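Local coordinates for protein putative dienelactone hydrolase (Klebsiella pneumoniae subsp. pneumoniae MGH 78578, PDB 3F67) that is probably a hydrolase of the dienelactone hydrolase family, with an alpha/beta-hydrolase fold, at residues E203-N215 with H223-W237. Residues are numbered along the deposited sequence; the frame is centred on the assembly and turned at random. Where two conformers were deposited one is given.
Sequences EIVVYPEADHAFN and HEESAKDGWQRMLAW
Strand 203-207, which carries Val205 and Tyr207 toward helix 224-237, runs nearly antiparallel to it, at 162° and with the axes 10.1 Å apart. Where the loop after the strand meets the helix start, His223 N donates to Phe214 O at 2.9 Å. Tyr207 reaches across with CG anti to its carbonyl carbon (chi1 -71°). Tyr207 OH donates to Asp229 OD2 at 2.6 Å, on the anti lone pair. Arg233 NE donates to the syn lone pair of Asp229 OD2 at 2.9 Å, a salt bridge within the helix. The two bonds grip OD2 from both lone pairs and probably stabilise its negative charge. Val205 CG1 lies over one guanidinium face. Ser226 CB packs 3.6 Å from both Tyr207 CD1 and Phe214 CD1. His223 is the N-cap: its ND1 hydrogen-bonds Ser226 OG and weakly accepts from Ser226 N. In the modelled conformer of Glu203, one of two, a water links OE1 to Arg233 NH1 and OE2 meets the Trp237 ring edge; Trp237 NE1 bonds Pro171 O. The loop also carries His212, bonded to Asp180 and probably the triad histidine with Cys123. The helix thus packs against the edge strand, beside strand 172-177, while Trp231 touches helix 46-57 and helix 185-197 packs on Ile204 and Val206.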
ATOM      1  N   GLU A 203      -6.012   0.328 -14.174  0.50 15.21           N
ATOM      2  CA  GLU A 203      -7.462   0.400 -14.204  0.50 15.24           C
ATOM      3  C   GLU A 203      -7.882   0.570 -12.775  0.50 15.30           C
ATOM      4  O   GLU A 203      -7.167   0.178 -11.850  0.50 15.14           O
ATOM      5  CB  GLU A 203      -8.080  -0.879 -14.756  0.50 14.60           C
ATOM      6  CG  GLU A 203      -7.765  -2.051 -13.858  0.50 12.17           C
ATOM      7  CD  GLU A 203      -7.998  -3.360 -14.551  0.50 14.08           C
ATOM      8  OE1 GLU A 203      -8.683  -4.220 -13.975  0.50  5.72           O
ATOM      9  OE2 GLU A 203      -7.488  -3.511 -15.694  0.50 18.28           O
ATOM     10  N   ILE A 204      -9.041   1.179 -12.624  1.00 15.91           N
ATOM     11  CA  ILE A 204      -9.696   1.403 -11.331  1.00 15.92           C
ATOM     12  C   ILE A 204     -11.041   0.670 -11.356  1.00 15.69           C
ATOM     13  O   ILE A 204     -11.897   0.920 -12.225  1.00 16.42           O
ATOM     14  CB  ILE A 204      -9.923   2.932 -11.070  1.00 15.66           C
ATOM     15  CG1 ILE A 204      -8.553   3.615 -10.946  1.00 17.32           C
ATOM     16  CG2 ILE A 204     -10.735   3.147  -9.817  1.00 17.78           C
ATOM     17  CD1 ILE A 204      -8.602   5.180 -10.933  1.00 19.33           C
ATOM     18  N   VAL A 205     -11.205  -0.252 -10.426  1.00 15.59           N
ATOM     19  CA  VAL A 205     -12.462  -0.980 -10.279  1.00 16.53           C
ATOM     20  C   VAL A 205     -13.229  -0.306  -9.160  1.00 15.52           C
ATOM     21  O   VAL A 205     -12.681  -0.112  -8.067  1.00 16.12           O
ATOM     22  CB  VAL A 205     -12.165  -2.446  -9.940  1.00 15.99           C
ATOM     23  CG1 VAL A 205     -13.492  -3.220  -9.544  1.00 17.71           C
ATOM     24  CG2 VAL A 205     -11.412  -3.118 -11.141  1.00 17.52           C
ATOM     25  N   VAL A 206     -14.494   0.079  -9.441  1.00 15.66           N
ATOM     26  CA  VAL A 206     -15.325   0.745  -8.451  1.00 15.83           C
ATOM     27  C   VAL A 206     -16.453  -0.184  -7.992  1.00 15.80           C
ATOM     28  O   VAL A 206     -17.237  -0.680  -8.824  1.00 15.63           O
ATOM     29  CB  VAL A 206     -15.946   2.020  -9.026  1.00 16.08           C
ATOM     30  CG1 VAL A 206     -16.780   2.701  -7.945  1.00 17.83           C
ATOM     31  CG2 VAL A 206     -14.829   2.960  -9.500  1.00 17.22           C
ATOM     32  N   TYR A 207     -16.496  -0.461  -6.696  1.00 15.76           N
ATOM     33  CA  TYR A 207     -17.497  -1.361  -6.102  1.00 16.16           C
ATOM     34  C   TYR A 207     -18.746  -0.572  -5.708  1.00 16.53           C
ATOM     35  O   TYR A 207     -18.689   0.257  -4.799  1.00 17.68           O
ATOM     36  CB  TYR A 207     -16.911  -2.069  -4.871  1.00 16.67           C
ATOM     37  CG  TYR A 207     -15.873  -3.085  -5.284  1.00 16.35           C
ATOM     38  CD1 TYR A 207     -16.254  -4.396  -5.619  1.00 16.88           C
ATOM     39  CD2 TYR A 207     -14.523  -2.725  -5.391  1.00 16.89           C
ATOM     40  CE1 TYR A 207     -15.297  -5.343  -6.070  1.00 16.37           C
ATOM     41  CE2 TYR A 207     -13.572  -3.656  -5.834  1.00 16.37           C
ATOM     42  CZ  TYR A 207     -13.969  -4.950  -6.140  1.00 14.99           C
ATOM     43  OH  TYR A 207     -13.057  -5.878  -6.563  1.00 16.32           O
ATOM     44  N   PRO A 208     -19.883  -0.846  -6.375  1.00 17.50           N
ATOM     45  CA  PRO A 208     -21.111  -0.058  -6.128  1.00 18.89           C
ATOM     46  C   PRO A 208     -21.562  -0.006  -4.664  1.00 19.89           C
ATOM     47  O   PRO A 208     -22.134   0.993  -4.236  1.00 20.52           O
ATOM     48  CB  PRO A 208     -22.195  -0.758  -6.981  1.00 19.77           C
ATOM     49  CG  PRO A 208     -21.503  -1.588  -7.962  1.00 19.47           C
ATOM     50  CD  PRO A 208     -20.057  -1.863  -7.426  1.00 17.45           C
ATOM     51  N   GLU A 209     -21.345  -1.075  -3.908  1.00 18.67           N
ATOM     52  CA  GLU A 209     -21.938  -1.134  -2.577  1.00 19.70           C
ATOM     53  C   GLU A 209     -20.965  -0.753  -1.463  1.00 19.47           C
ATOM     54  O   GLU A 209     -21.344  -0.735  -0.297  1.00 19.45           O
ATOM     55  CB  GLU A 209     -22.461  -2.556  -2.323  1.00 21.09           C
ATOM     56  CG  GLU A 209     -23.533  -2.982  -3.321  1.00 23.58           C
ATOM     57  CD  GLU A 209     -24.668  -1.974  -3.386  1.00 28.31           C
ATOM     58  OE1 GLU A 209     -25.069  -1.441  -2.319  1.00 31.58           O
ATOM     59  OE2 GLU A 209     -25.139  -1.679  -4.512  1.00 31.86           O
ATOM     60  N   ALA A 210     -19.722  -0.461  -1.817  1.00 17.73           N
ATOM     61  CA  ALA A 210     -18.666  -0.344  -0.810  1.00 17.88           C
ATOM     62  C   ALA A 210     -18.359   1.090  -0.428  1.00 17.80           C
ATOM     63  O   ALA A 210     -18.342   1.969  -1.273  1.00 17.85           O
ATOM     64  CB  ALA A 210     -17.373  -0.990  -1.348  1.00 17.11           C
ATOM     65  N   ASP A 211     -18.023   1.292   0.837  1.00 19.03           N
ATOM     66  CA  ASP A 211     -17.560   2.588   1.334  1.00 19.36           C
ATOM     67  C   ASP A 211     -16.038   2.574   1.339  1.00 20.17           C
ATOM     68  O   ASP A 211     -15.399   1.609   0.830  1.00 19.67           O
ATOM     69  CB  ASP A 211     -18.074   2.738   2.775  1.00 20.61           C
ATOM     70  CG  ASP A 211     -18.148   4.180   3.255  1.00 23.54           C
ATOM     71  OD1 ASP A 211     -17.452   5.085   2.736  1.00 21.80           O
ATOM     72  OD2 ASP A 211     -18.943   4.384   4.206  1.00 27.60           O
ATOM     73  N   HIS A 212     -15.438   3.625   1.907  1.00 19.09           N
ATOM     74  CA  HIS A 212     -14.004   3.629   2.212  1.00 19.03           C
ATOM     75  C   HIS A 212     -13.681   2.469   3.147  1.00 18.48           C
ATOM     76  O   HIS A 212     -14.537   2.044   3.927  1.00 18.45           O
ATOM     77  CB  HIS A 212     -13.616   4.961   2.913  1.00 19.79           C
ATOM     78  CG  HIS A 212     -12.135   5.223   2.921  1.00 20.91           C
ATOM     79  ND1 HIS A 212     -11.442   5.670   1.807  1.00 21.60           N
ATOM     80  CD2 HIS A 212     -11.211   5.070   3.901  1.00 22.06           C
ATOM     81  CE1 HIS A 212     -10.163   5.813   2.114  1.00 20.14           C
ATOM     82  NE2 HIS A 212      -9.994   5.443   3.374  1.00 22.41           N
ATOM     83  N   ALA A 213     -12.464   1.921   3.042  1.00 17.78           N
ATOM     84  CA  ALA A 213     -11.979   0.913   4.005  1.00 17.51           C
ATOM     85  C   ALA A 213     -12.859  -0.350   4.011  1.00 16.76           C
ATOM     86  O   ALA A 213     -13.094  -0.992   5.051  1.00 18.15           O
ATOM     87  CB  ALA A 213     -11.844   1.507   5.434  1.00 17.17           C
ATOM     88  N   PHE A 214     -13.295  -0.735   2.827  1.00 16.44           N
ATOM     89  CA  PHE A 214     -14.209  -1.885   2.752  1.00 14.93           C
ATOM     90  C   PHE A 214     -13.539  -3.242   2.965  1.00 15.13           C
ATOM     91  O   PHE A 214     -14.214  -4.251   3.124  1.00 14.17           O
ATOM     92  CB  PHE A 214     -15.045  -1.852   1.449  1.00 14.80           C
ATOM     93  CG  PHE A 214     -14.243  -2.058   0.180  1.00 13.34           C
ATOM     94  CD1 PHE A 214     -13.837  -3.361  -0.214  1.00 14.45           C
ATOM     95  CD2 PHE A 214     -13.951  -0.976  -0.658  1.00 15.10           C
ATOM     96  CE1 PHE A 214     -13.131  -3.535  -1.416  1.00 14.76           C
ATOM     97  CE2 PHE A 214     -13.231  -1.153  -1.875  1.00 13.53           C
ATOM     98  CZ  PHE A 214     -12.831  -2.433  -2.239  1.00 13.43           C
ATOM     99  N   ASN A 215     -12.205  -3.272   2.923  1.00 14.72           N
ATOM    100  CA  ASN A 215     -11.493  -4.480   3.268  1.00 14.51           C
ATOM    101  C   ASN A 215     -11.151  -4.615   4.749  1.00 15.79           C
ATOM    102  O   ASN A 215     -10.585  -5.633   5.166  1.00 16.22           O
ATOM    103  CB  ASN A 215     -10.199  -4.520   2.437  1.00 13.04           C
ATOM    104  CG  ASN A 215      -9.556  -5.889   2.433  1.00 13.11           C
ATOM    105  OD1 ASN A 215     -10.187  -6.894   2.051  1.00 14.53           O
ATOM    106  ND2 ASN A 215      -8.290  -5.954   2.879  1.00 14.53           N
ATOM    107  N   HIS A 223     -17.081  -4.447   3.738  1.00 15.82           N
ATOM    108  CA  HIS A 223     -18.120  -4.969   2.842  1.00 15.30           C
ATOM    109  C   HIS A 223     -17.604  -6.291   2.291  1.00 14.76           C
ATOM    110  O   HIS A 223     -16.772  -6.314   1.371  1.00 13.54           O
ATOM    111  CB  HIS A 223     -18.446  -4.008   1.696  1.00 14.74           C
ATOM    112  CG  HIS A 223     -19.677  -4.406   0.935  1.00 17.95           C
ATOM    113  ND1 HIS A 223     -19.630  -5.041  -0.290  1.00 18.35           N
ATOM    114  CD2 HIS A 223     -20.991  -4.329   1.267  1.00 18.30           C
ATOM    115  CE1 HIS A 223     -20.867  -5.305  -0.695  1.00 19.59           C
ATOM    116  NE2 HIS A 223     -21.708  -4.896   0.242  1.00 19.20           N
ATOM    117  N   GLU A 224     -18.107  -7.388   2.840  1.00 14.79           N
ATOM    118  CA  GLU A 224     -17.504  -8.705   2.592  1.00 15.09           C
ATOM    119  C   GLU A 224     -17.396  -9.072   1.104  1.00 15.06           C
ATOM    120  O   GLU A 224     -16.348  -9.532   0.644  1.00 15.42           O
ATOM    121  CB  GLU A 224     -18.305  -9.786   3.337  1.00 16.69           C
ATOM    122  CG  GLU A 224     -17.645 -11.166   3.256  1.00 17.92           C
ATOM    123  CD  GLU A 224     -18.484 -12.251   3.962  1.00 27.72           C
ATOM    124  OE1 GLU A 224     -19.703 -12.084   4.125  1.00 30.73           O
ATOM    125  OE2 GLU A 224     -17.917 -13.290   4.347  1.00 32.78           O
ATOM    126  N   GLU A 225     -18.488  -8.915   0.365  1.00 14.15           N
ATOM    127  CA  GLU A 225     -18.493  -9.321  -1.046  1.00 15.54           C
ATOM    128  C   GLU A 225     -17.450  -8.532  -1.860  1.00 15.01           C
ATOM    129  O   GLU A 225     -16.693  -9.120  -2.672  1.00 14.07           O
ATOM    130  CB  GLU A 225     -19.902  -9.166  -1.627  1.00 16.84           C
ATOM    131  CG  GLU A 225     -19.960  -9.282  -3.145  1.00 23.99           C
ATOM    132  CD  GLU A 225     -21.310  -8.872  -3.723  1.00 32.46           C
ATOM    133  OE1 GLU A 225     -21.956  -9.743  -4.331  1.00 35.15           O
ATOM    134  OE2 GLU A 225     -21.722  -7.680  -3.593  1.00 35.84           O
ATOM    135  N   SER A 226     -17.374  -7.213  -1.621  1.00 14.27           N
ATOM    136  CA  SER A 226     -16.364  -6.396  -2.292  1.00 13.87           C
ATOM    137  C   SER A 226     -14.954  -6.702  -1.834  1.00 13.63           C
ATOM    138  O   SER A 226     -14.045  -6.719  -2.660  1.00 15.20           O
ATOM    139  CB  SER A 226     -16.580  -4.899  -2.051  1.00 14.29           C
ATOM    140  OG  SER A 226     -17.904  -4.563  -2.383  1.00 14.33           O
ATOM    141  N   ALA A 227     -14.758  -6.891  -0.528  1.00 14.05           N
ATOM    142  CA  ALA A 227     -13.436  -7.214  -0.002  1.00 13.98           C
ATOM    143  C   ALA A 227     -12.904  -8.516  -0.602  1.00 14.33           C
ATOM    144  O   ALA A 227     -11.749  -8.567  -1.012  1.00 15.06           O
ATOM    145  CB  ALA A 227     -13.476  -7.314   1.498  1.00 14.82           C
ATOM    146  N   LYS A 228     -13.749  -9.529  -0.676  1.00 14.88           N
ATOM    147  CA  LYS A 228     -13.307 -10.822  -1.200  1.00 15.65           C
ATOM    148  C   LYS A 228     -13.033 -10.752  -2.695  1.00 15.20           C
ATOM    149  O   LYS A 228     -12.039 -11.308  -3.160  1.00 16.20           O
ATOM    150  CB  LYS A 228     -14.350 -11.895  -0.932  1.00 16.71           C
ATOM    151  CG  LYS A 228     -14.416 -12.275   0.542  1.00 20.56           C
ATOM    152  CD  LYS A 228     -15.141 -13.596   0.612  1.00 28.88           C
ATOM    153  CE  LYS A 228     -16.055 -13.665   1.757  1.00 33.90           C
ATOM    154  NZ  LYS A 228     -15.345 -14.213   2.951  1.00 38.44           N
ATOM    155  N   ASP A 229     -13.898 -10.051  -3.435  1.00 14.98           N
ATOM    156  CA  ASP A 229     -13.635  -9.848  -4.864  1.00 14.88           C
ATOM    157  C   ASP A 229     -12.335  -9.070  -5.077  1.00 15.05           C
ATOM    158  O   ASP A 229     -11.519  -9.420  -5.938  1.00 14.73           O
ATOM    159  CB  ASP A 229     -14.816  -9.135  -5.540  1.00 14.46           C
ATOM    160  CG  ASP A 229     -14.634  -9.027  -7.043  1.00 18.52           C
ATOM    161  OD1 ASP A 229     -14.959 -10.014  -7.722  1.00 20.88           O
ATOM    162  OD2 ASP A 229     -14.131  -7.997  -7.550  1.00 17.05           O
ATOM    163  N   GLY A 230     -12.148  -7.996  -4.309  1.00 13.72           N
ATOM    164  CA  GLY A 230     -10.912  -7.174  -4.436  1.00 14.14           C
ATOM    165  C   GLY A 230      -9.664  -7.977  -4.138  1.00 13.84           C
ATOM    166  O   GLY A 230      -8.640  -7.882  -4.858  1.00 14.02           O
ATOM    167  N   TRP A 231      -9.746  -8.820  -3.111  1.00 13.65           N
ATOM    168  CA  TRP A 231      -8.593  -9.650  -2.749  1.00 14.30           C
ATOM    169  C   TRP A 231      -8.247 -10.597  -3.923  1.00 14.35           C
ATOM    170  O   TRP A 231      -7.072 -10.766  -4.268  1.00 13.21           O
ATOM    171  CB  TRP A 231      -8.911 -10.477  -1.504  1.00 14.74           C
ATOM    172  CG  TRP A 231      -7.676 -11.082  -0.853  1.00 14.58           C
ATOM    173  CD1 TRP A 231      -7.299 -12.390  -0.864  1.00 16.06           C
ATOM    174  CD2 TRP A 231      -6.709 -10.383  -0.038  1.00 16.16           C
ATOM    175  NE1 TRP A 231      -6.106 -12.542  -0.148  1.00 16.05           N
ATOM    176  CE2 TRP A 231      -5.740 -11.337   0.375  1.00 17.54           C
ATOM    177  CE3 TRP A 231      -6.565  -9.040   0.358  1.00 16.81           C
ATOM    178  CZ2 TRP A 231      -4.640 -11.003   1.183  1.00 17.80           C
ATOM    179  CZ3 TRP A 231      -5.460  -8.690   1.145  1.00 17.58           C
ATOM    180  CH2 TRP A 231      -4.515  -9.683   1.559  1.00 17.79           C
ATOM    181  N   GLN A 232      -9.278 -11.155  -4.577  1.00 13.88           N
ATOM    182  CA  GLN A 232      -9.001 -12.061  -5.700  1.00 14.34           C
ATOM    183  C   GLN A 232      -8.464 -11.271  -6.893  1.00 13.51           C
ATOM    184  O   GLN A 232      -7.548 -11.763  -7.578  1.00 13.34           O
ATOM    185  CB  GLN A 232     -10.259 -12.849  -6.089  1.00 15.06           C
ATOM    186  CG  GLN A 232     -10.692 -13.880  -4.985  1.00 16.85           C
ATOM    187  CD  GLN A 232      -9.520 -14.806  -4.543  1.00 22.57           C
ATOM    188  OE1 GLN A 232      -9.192 -14.931  -3.328  1.00 22.93           O
ATOM    189  NE2 GLN A 232      -8.838 -15.405  -5.537  1.00 20.87           N
ATOM    190  N   ARG A 233      -8.959 -10.053  -7.090  1.00 13.45           N
ATOM    191  CA  ARG A 233      -8.438  -9.201  -8.220  1.00 12.38           C
ATOM    192  C   ARG A 233      -6.994  -8.821  -7.955  1.00 13.35           C
ATOM    193  O   ARG A 233      -6.193  -8.772  -8.873  1.00 12.58           O
ATOM    194  CB  ARG A 233      -9.271  -7.920  -8.420  1.00 13.42           C
ATOM    195  CG  ARG A 233     -10.658  -8.181  -9.087  1.00 13.25           C
ATOM    196  CD  ARG A 233     -11.418  -6.877  -9.287  1.00 13.66           C
ATOM    197  NE  ARG A 233     -12.715  -7.211  -9.903  1.00 15.93           N
ATOM    198  CZ  ARG A 233     -12.945  -7.280 -11.209  1.00 18.17           C
ATOM    199  NH1 ARG A 233     -11.986  -6.976 -12.081  1.00 18.52           N
ATOM    200  NH2 ARG A 233     -14.190  -7.579 -11.640  1.00 17.37           N
HETATM  201  N   MSE A 234      -6.651  -8.567  -6.692  1.00 13.13           N
HETATM  202  CA  MSE A 234      -5.252  -8.257  -6.347  1.00 13.47           C
HETATM  203  C   MSE A 234      -4.324  -9.443  -6.660  1.00 14.19           C
HETATM  204  O   MSE A 234      -3.278  -9.297  -7.310  1.00 14.58           O
HETATM  205  CB  MSE A 234      -5.140  -7.901  -4.865  1.00 12.21           C
HETATM  206  CG  MSE A 234      -3.698  -7.625  -4.394  1.00 14.89           C
HETATM  207 SE   MSE A 234      -3.654  -7.614  -2.435  0.90 16.02          SE
HETATM  208  CE  MSE A 234      -4.054  -9.485  -2.179  1.00 15.49           C
ATOM    209  N   LEU A 235      -4.703 -10.630  -6.178  1.00 13.96           N
ATOM    210  CA  LEU A 235      -3.920 -11.816  -6.490  1.00 13.54           C
ATOM    211  C   LEU A 235      -3.833 -12.076  -8.005  1.00 13.04           C
ATOM    212  O   LEU A 235      -2.760 -12.478  -8.483  1.00 13.61           O
ATOM    213  CB  LEU A 235      -4.496 -13.057  -5.788  1.00 13.99           C
ATOM    214  CG  LEU A 235      -4.399 -12.918  -4.240  1.00 14.10           C
ATOM    215  CD1 LEU A 235      -5.162 -14.096  -3.639  1.00 17.99           C
ATOM    216  CD2 LEU A 235      -2.930 -12.943  -3.727  1.00 14.64           C
ATOM    217  N   ALA A 236      -4.916 -11.844  -8.743  1.00 12.64           N
ATOM    218  CA  ALA A 236      -4.879 -12.037 -10.211  1.00 12.38           C
ATOM    219  C   ALA A 236      -3.904 -11.046 -10.879  1.00 12.00           C
ATOM    220  O   ALA A 236      -3.197 -11.384 -11.831  1.00 13.41           O
ATOM    221  CB  ALA A 236      -6.325 -11.838 -10.804  1.00 12.29           C
ATOM    222  N   TRP A 237      -3.844  -9.825 -10.339  1.00 12.71           N
ATOM    223  CA  TRP A 237      -3.031  -8.762 -10.925  1.00 13.26           C
ATOM    224  C   TRP A 237      -1.568  -9.124 -10.742  1.00 14.25           C
ATOM    225  O   TRP A 237      -0.739  -8.865 -11.617  1.00 13.99           O
ATOM    226  CB  TRP A 237      -3.348  -7.445 -10.199  1.00 13.59           C
ATOM    227  CG  TRP A 237      -2.803  -6.209 -10.868  1.00 14.81           C
ATOM    228  CD1 TRP A 237      -1.696  -5.498 -10.491  1.00 15.79           C
ATOM    229  CD2 TRP A 237      -3.396  -5.518 -11.952  1.00 12.95           C
ATOM    230  NE1 TRP A 237      -1.546  -4.393 -11.321  1.00 14.02           N
ATOM    231  CE2 TRP A 237      -2.598  -4.373 -12.208  1.00 12.45           C
ATOM    232  CE3 TRP A 237      -4.552  -5.749 -12.733  1.00 14.56           C
ATOM    233  CZ2 TRP A 237      -2.902  -3.447 -13.223  1.00 13.02           C
ATOM    234  CZ3 TRP A 237      -4.886  -4.827 -13.752  1.00 15.82           C
ATOM    235  CH2 TRP A 237      -4.049  -3.683 -13.998  1.00 14.99           C
TER
HETATM  236  O   HOH W   1      -9.182  -6.261 -11.877  1.00 15.16           O
HETATM  237  O   HOH W   2     -20.050  -3.522  -4.371  1.00 25.57           O
HETATM  238  O   HOH W   3     -10.118  -9.609   1.745  1.00 20.34           O